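PDB 2AXO: hypothetical protein Atu2684 from Agrobacterium tumefaciens, which is of unknown function but carries a thioredoxin-like fold with a CxxC disulfide, consistent with, though not proof of, a role in thiol-disulfide chemistry. Local coordinates for residues A[47-52]-A[117-122]; A[76-81]-A[201-206]. All coordinates share one frame; numbering follows the deposited sequence.

Overall arrangement
From the N terminus, strand 45-50 comes first, then helix 58-70 and strand 74-79, parallel to 45-50. After helix 95-107 the chain returns as strand 117-120, and interaction 1 closes a loop of 64 residues by pairing it antiparallel to 47-50. Interaction 2 starts inside that loop, at 76-81, and closes after 119 intervening residues at 201-206, so the two contacts cross and do not nest. Their centres are about 9 Å apart, and they meet on neighbouring strands: L48 O lies 2.7 Å from Y78 N. Interaction 1 builds the interior of the four-strand mixed sheet; interaction 2 joins its outermost strand 74-79 to strand 196-212 of the antiparallel C-terminal sheet.

Interaction 1 of 2, residues A[47-52]-A[117-122]; sequences ELFTSQ and QAILNG
F49 and I119 meet through matching first torsions: in each, the first atom beyond CB (CG of F49 at chi1 -66°, CG1 of I119 at -59°) stands anti to its own carbonyl carbon, on the face that also carries E47 and Q117. The rim of the ring does the touching, with F49 CE1 3.5 Å from I119 CG1, and the two side chains cross obliquely. Q117 O lies in the ring plane at the same edge, 3.5 Å from F49 CD1. The ring of Y78 stacks on F49, and Y104 of helix 95-107 packs on both F49 and I119.

The backbones supply the regular part. E47 and I119 form one hydrogen-bonded antiparallel pair and F49 and Q117 the other, with L48 and A118 as the non-hydrogen-bonded pair between them. The bond from E47 N to I119 O is 3.0 Å and almost straight at 175°; F49 N to Q117 O is shorter, at 2.8 Å. This is the join of strands 45-50 and 117-120 in the mixed sheet of a thioredoxin-like fold, where 45-50 is an inner strand: its other edge bonds to 74-79 through L48 and T50. Strand 45-50 leads into the loop bearing the disulfide of C54 and C57, whose C57 touches T50.

At the other end a water gathers three groups. It lies 2.6 Å from E47 OE1, is also close to I119 O, and accepts from G122 N at 3.0 Å, so it links the carboxylate to the turn after strand 117-120. The second carboxylate oxygen, E47 OE2, makes a salt bridge to R100, which probably favours the charged form of this buried acid, while Q117 OE1 is satisfied by Q101, like R100 and Y104 on helix 95-107.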
# COMPACT_ATOMS: atom_id res chain seq x y z
N GLU A 47 -3.70 -6.27 -16.34
CA GLU A 47 -2.90 -6.53 -15.16
C GLU A 47 -3.78 -6.44 -13.93
O GLU A 47 -4.25 -5.37 -13.57
CB GLU A 47 -1.77 -5.51 -15.06
CG GLU A 47 -0.74 -5.66 -16.16
CD GLU A 47 0.29 -4.56 -16.14
OE1 GLU A 47 -0.07 -3.41 -16.47
OE2 GLU A 47 1.45 -4.85 -15.77
N LEU A 48 -4.00 -7.59 -13.30
CA LEU A 48 -4.84 -7.66 -12.12
C LEU A 48 -4.05 -7.67 -10.82
O LEU A 48 -3.13 -8.47 -10.65
CB LEU A 48 -5.70 -8.92 -12.19
CG LEU A 48 -6.51 -9.31 -10.96
CD1 LEU A 48 -7.69 -8.36 -10.80
CD2 LEU A 48 -6.99 -10.75 -11.11
N PHE A 49 -4.42 -6.78 -9.91
CA PHE A 49 -3.78 -6.74 -8.60
C PHE A 49 -4.79 -7.40 -7.68
O PHE A 49 -5.95 -6.97 -7.58
CB PHE A 49 -3.47 -5.30 -8.20
CG PHE A 49 -2.43 -4.67 -9.08
CD1 PHE A 49 -2.79 -4.10 -10.30
CD2 PHE A 49 -1.08 -4.76 -8.75
CE1 PHE A 49 -1.81 -3.65 -11.19
CE2 PHE A 49 -0.10 -4.30 -9.63
CZ PHE A 49 -0.46 -3.75 -10.85
N THR A 50 -4.35 -8.47 -7.04
CA THR A 50 -5.23 -9.28 -6.20
C THR A 50 -4.45 -9.86 -5.02
O THR A 50 -3.31 -9.48 -4.78
CB THR A 50 -5.80 -10.44 -7.06
OG1 THR A 50 -6.65 -11.28 -6.27
CG2 THR A 50 -4.65 -11.26 -7.64
N SER A 51 -5.08 -10.77 -4.29
CA SER A 51 -4.44 -11.43 -3.15
C SER A 51 -5.36 -12.52 -2.62
O SER A 51 -6.58 -12.40 -2.69
CB SER A 51 -4.14 -10.43 -2.03
OG SER A 51 -3.62 -11.12 -0.89
N GLN A 52 -4.78 -13.59 -2.10
CA GLN A 52 -5.61 -14.65 -1.58
C GLN A 52 -6.24 -14.18 -0.27
O GLN A 52 -7.25 -14.74 0.17
CB GLN A 52 -4.81 -15.93 -1.37
CG GLN A 52 -4.06 -16.02 -0.06
CD GLN A 52 -3.78 -17.45 0.34
OE1 GLN A 52 -4.68 -18.18 0.76
NE2 GLN A 52 -2.54 -17.88 0.19
N GLN A 117 -8.14 -4.82 -8.54
CA GLN A 117 -8.04 -3.72 -9.49
C GLN A 117 -7.33 -4.17 -10.75
O GLN A 117 -6.24 -4.74 -10.69
CB GLN A 117 -7.26 -2.55 -8.87
CG GLN A 117 -7.02 -1.41 -9.85
CD GLN A 117 -6.19 -0.29 -9.26
OE1 GLN A 117 -5.04 -0.50 -8.87
NE2 GLN A 117 -6.76 0.90 -9.20
N ALA A 118 -7.94 -3.92 -11.90
CA ALA A 118 -7.32 -4.30 -13.15
C ALA A 118 -6.86 -3.04 -13.87
O ALA A 118 -7.60 -2.05 -13.96
CB ALA A 118 -8.29 -5.09 -14.02
N ILE A 119 -5.63 -3.07 -14.36
CA ILE A 119 -5.07 -1.95 -15.10
C ILE A 119 -5.08 -2.39 -16.56
O ILE A 119 -4.58 -3.47 -16.89
CB ILE A 119 -3.62 -1.65 -14.63
CG1 ILE A 119 -3.61 -1.33 -13.12
CG2 ILE A 119 -3.03 -0.50 -15.43
CD1 ILE A 119 -4.43 -0.10 -12.74
N LEU A 120 -5.67 -1.58 -17.43
CA LEU A 120 -5.78 -1.93 -18.84
C LEU A 120 -4.82 -1.14 -19.74
O LEU A 120 -4.85 0.09 -19.76
CB LEU A 120 -7.24 -1.74 -19.29
CG LEU A 120 -8.32 -2.33 -18.37
CD1 LEU A 120 -9.69 -2.05 -18.96
CD2 LEU A 120 -8.12 -3.83 -18.19
N ASN A 121 -3.98 -1.86 -20.48
CA ASN A 121 -2.98 -1.24 -21.37
C ASN A 121 -2.15 -0.20 -20.62
O ASN A 121 -1.60 0.72 -21.24
CB ASN A 121 -3.65 -0.55 -22.57
CG ASN A 121 -4.25 -1.53 -23.57
OD1 ASN A 121 -4.77 -1.12 -24.62
ND2 ASN A 121 -4.17 -2.82 -23.27
N GLY A 122 -2.06 -0.35 -19.31
CA GLY A 122 -1.31 0.60 -18.51
C GLY A 122 -1.88 2.01 -18.56
O GLY A 122 -1.24 2.94 -18.08
O HOH W 1 -2.11 -3.11 -18.07

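Interaction 2 of 2, residues A[76-81]-A[201-206]; sequences LSYHVD and HSVYDV
V203 packs over Y78, its CG2 4.0 Å from the ring centroid and 15° off the ring normal: a CH-pi contact over one face. The CG1 branch, anti to the backbone N, reaches the rim at Y78 CE2, which V206 CG2 also approaches, in the ring plane at 4.0 Å. L76 CD2 meets V203 CG2 at 3.9 Å.

Two backbone bonds flank S77, which forms a single bridge with S202. V203 N donates to S77 O at 2.8 Å, nearly along the C=O axis, whereas S77 N reaches H201 O at 2.9 Å from 41° above the carbonyl plane. The axes of 76-79 and 202-206 make an angle of 65°, and strand 196-212 turns a corner at H201, so the pairing joins two sheets instead of widening one.

Farther out, S202 OG sits obliquely 3.1 Å from H79 CE1, and a water accepts from H79 N and donates to V203 O. H201 uses both ring nitrogens, ND1 hydrogen-bonding to G75 O and NE2 to R181. Two backbone bonds of unlike geometry thus join the strands at a steep angle, while the valine-tyrosine packing gives the crossing an apolar filling and water bridges the diverging backbones.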
# COMPACT_ATOMS: atom_id res chain seq x y z
N LEU A 76 -2.00 -10.81 -16.68
CA LEU A 76 -1.05 -10.96 -15.59
C LEU A 76 -1.72 -10.74 -14.25
O LEU A 76 -2.60 -9.89 -14.11
CB LEU A 76 0.06 -9.93 -15.73
CG LEU A 76 0.93 -10.07 -16.98
CD1 LEU A 76 1.73 -8.80 -17.18
CD2 LEU A 76 1.85 -11.28 -16.84
N SER A 77 -1.29 -11.51 -13.26
CA SER A 77 -1.82 -11.39 -11.91
C SER A 77 -0.69 -10.98 -10.97
O SER A 77 0.33 -11.67 -10.88
CB SER A 77 -2.42 -12.71 -11.45
OG SER A 77 -2.88 -12.60 -10.12
N TYR A 78 -0.87 -9.85 -10.29
CA TYR A 78 0.12 -9.36 -9.34
C TYR A 78 -0.43 -9.44 -7.92
O TYR A 78 -1.28 -8.64 -7.53
CB TYR A 78 0.48 -7.89 -9.59
CG TYR A 78 1.15 -7.61 -10.92
CD1 TYR A 78 0.40 -7.42 -12.07
CD2 TYR A 78 2.54 -7.50 -11.01
CE1 TYR A 78 1.01 -7.14 -13.29
CE2 TYR A 78 3.16 -7.21 -12.22
CZ TYR A 78 2.40 -7.03 -13.35
OH TYR A 78 3.00 -6.76 -14.55
N HIS A 79 0.05 -10.41 -7.14
CA HIS A 79 -0.42 -10.54 -5.77
C HIS A 79 0.22 -9.46 -4.89
O HIS A 79 1.44 -9.38 -4.80
CB HIS A 79 -0.08 -11.93 -5.22
CG HIS A 79 -0.93 -13.02 -5.78
ND1 HIS A 79 -0.87 -13.41 -7.10
CD2 HIS A 79 -1.87 -13.81 -5.20
CE1 HIS A 79 -1.74 -14.39 -7.32
NE2 HIS A 79 -2.36 -14.65 -6.18
N VAL A 80 -0.62 -8.64 -4.27
CA VAL A 80 -0.15 -7.57 -3.40
C VAL A 80 0.12 -8.08 -1.99
O VAL A 80 -0.43 -9.10 -1.57
CB VAL A 80 -1.18 -6.41 -3.34
CG1 VAL A 80 -1.32 -5.79 -4.72
CG2 VAL A 80 -2.53 -6.93 -2.85
N ASP A 81 0.96 -7.38 -1.24
CA ASP A 81 1.30 -7.82 0.11
C ASP A 81 0.48 -7.21 1.23
O ASP A 81 0.60 -7.63 2.38
CB ASP A 81 2.79 -7.59 0.38
CG ASP A 81 3.15 -6.12 0.46
OD1 ASP A 81 2.29 -5.27 0.16
OD2 ASP A 81 4.31 -5.82 0.82
N HIS A 201 -0.94 -17.05 -13.94
CA HIS A 201 -0.04 -15.97 -14.36
C HIS A 201 0.37 -15.03 -13.22
O HIS A 201 0.44 -13.82 -13.39
CB HIS A 201 -0.68 -15.19 -15.52
CG HIS A 201 -0.74 -15.97 -16.80
ND1 HIS A 201 -0.87 -15.38 -18.04
CD2 HIS A 201 -0.65 -17.31 -17.03
CE1 HIS A 201 -0.86 -16.31 -18.98
NE2 HIS A 201 -0.73 -17.49 -18.40
N SER A 202 0.66 -15.63 -12.06
CA SER A 202 1.09 -14.91 -10.88
C SER A 202 2.53 -14.43 -11.06
O SER A 202 3.48 -15.23 -11.09
CB SER A 202 1.00 -15.81 -9.64
OG SER A 202 -0.34 -16.18 -9.37
N VAL A 203 2.69 -13.11 -11.19
CA VAL A 203 4.00 -12.50 -11.39
C VAL A 203 4.87 -12.54 -10.13
O VAL A 203 4.43 -12.14 -9.05
CB VAL A 203 3.83 -11.04 -11.85
CG1 VAL A 203 5.18 -10.37 -12.03
CG2 VAL A 203 3.05 -11.01 -13.17
N TYR A 204 6.10 -13.02 -10.27
CA TYR A 204 7.01 -13.08 -9.13
C TYR A 204 8.26 -12.23 -9.32
O TYR A 204 9.08 -12.12 -8.40
CB TYR A 204 7.42 -14.53 -8.84
CG TYR A 204 8.17 -15.20 -9.96
CD1 TYR A 204 7.50 -15.96 -10.92
CD2 TYR A 204 9.56 -15.11 -10.04
CE1 TYR A 204 8.19 -16.62 -11.93
CE2 TYR A 204 10.26 -15.75 -11.05
CZ TYR A 204 9.58 -16.51 -11.99
OH TYR A 204 10.27 -17.17 -12.97
N ASP A 205 8.42 -11.65 -10.50
CA ASP A 205 9.56 -10.79 -10.77
C ASP A 205 9.31 -9.97 -12.03
O ASP A 205 8.77 -10.46 -13.01
CB ASP A 205 10.86 -11.59 -10.92
CG ASP A 205 12.08 -10.70 -11.02
OD1 ASP A 205 12.16 -9.72 -10.24
OD2 ASP A 205 12.97 -10.96 -11.86
N VAL A 206 9.71 -8.70 -11.97
CA VAL A 206 9.54 -7.78 -13.09
C VAL A 206 10.87 -7.06 -13.29
O VAL A 206 11.47 -6.58 -12.32
CB VAL A 206 8.46 -6.71 -12.78
CG1 VAL A 206 8.32 -5.76 -13.96
CG2 VAL A 206 7.13 -7.38 -12.46
O HOH W 2 1.94 -12.55 -7.85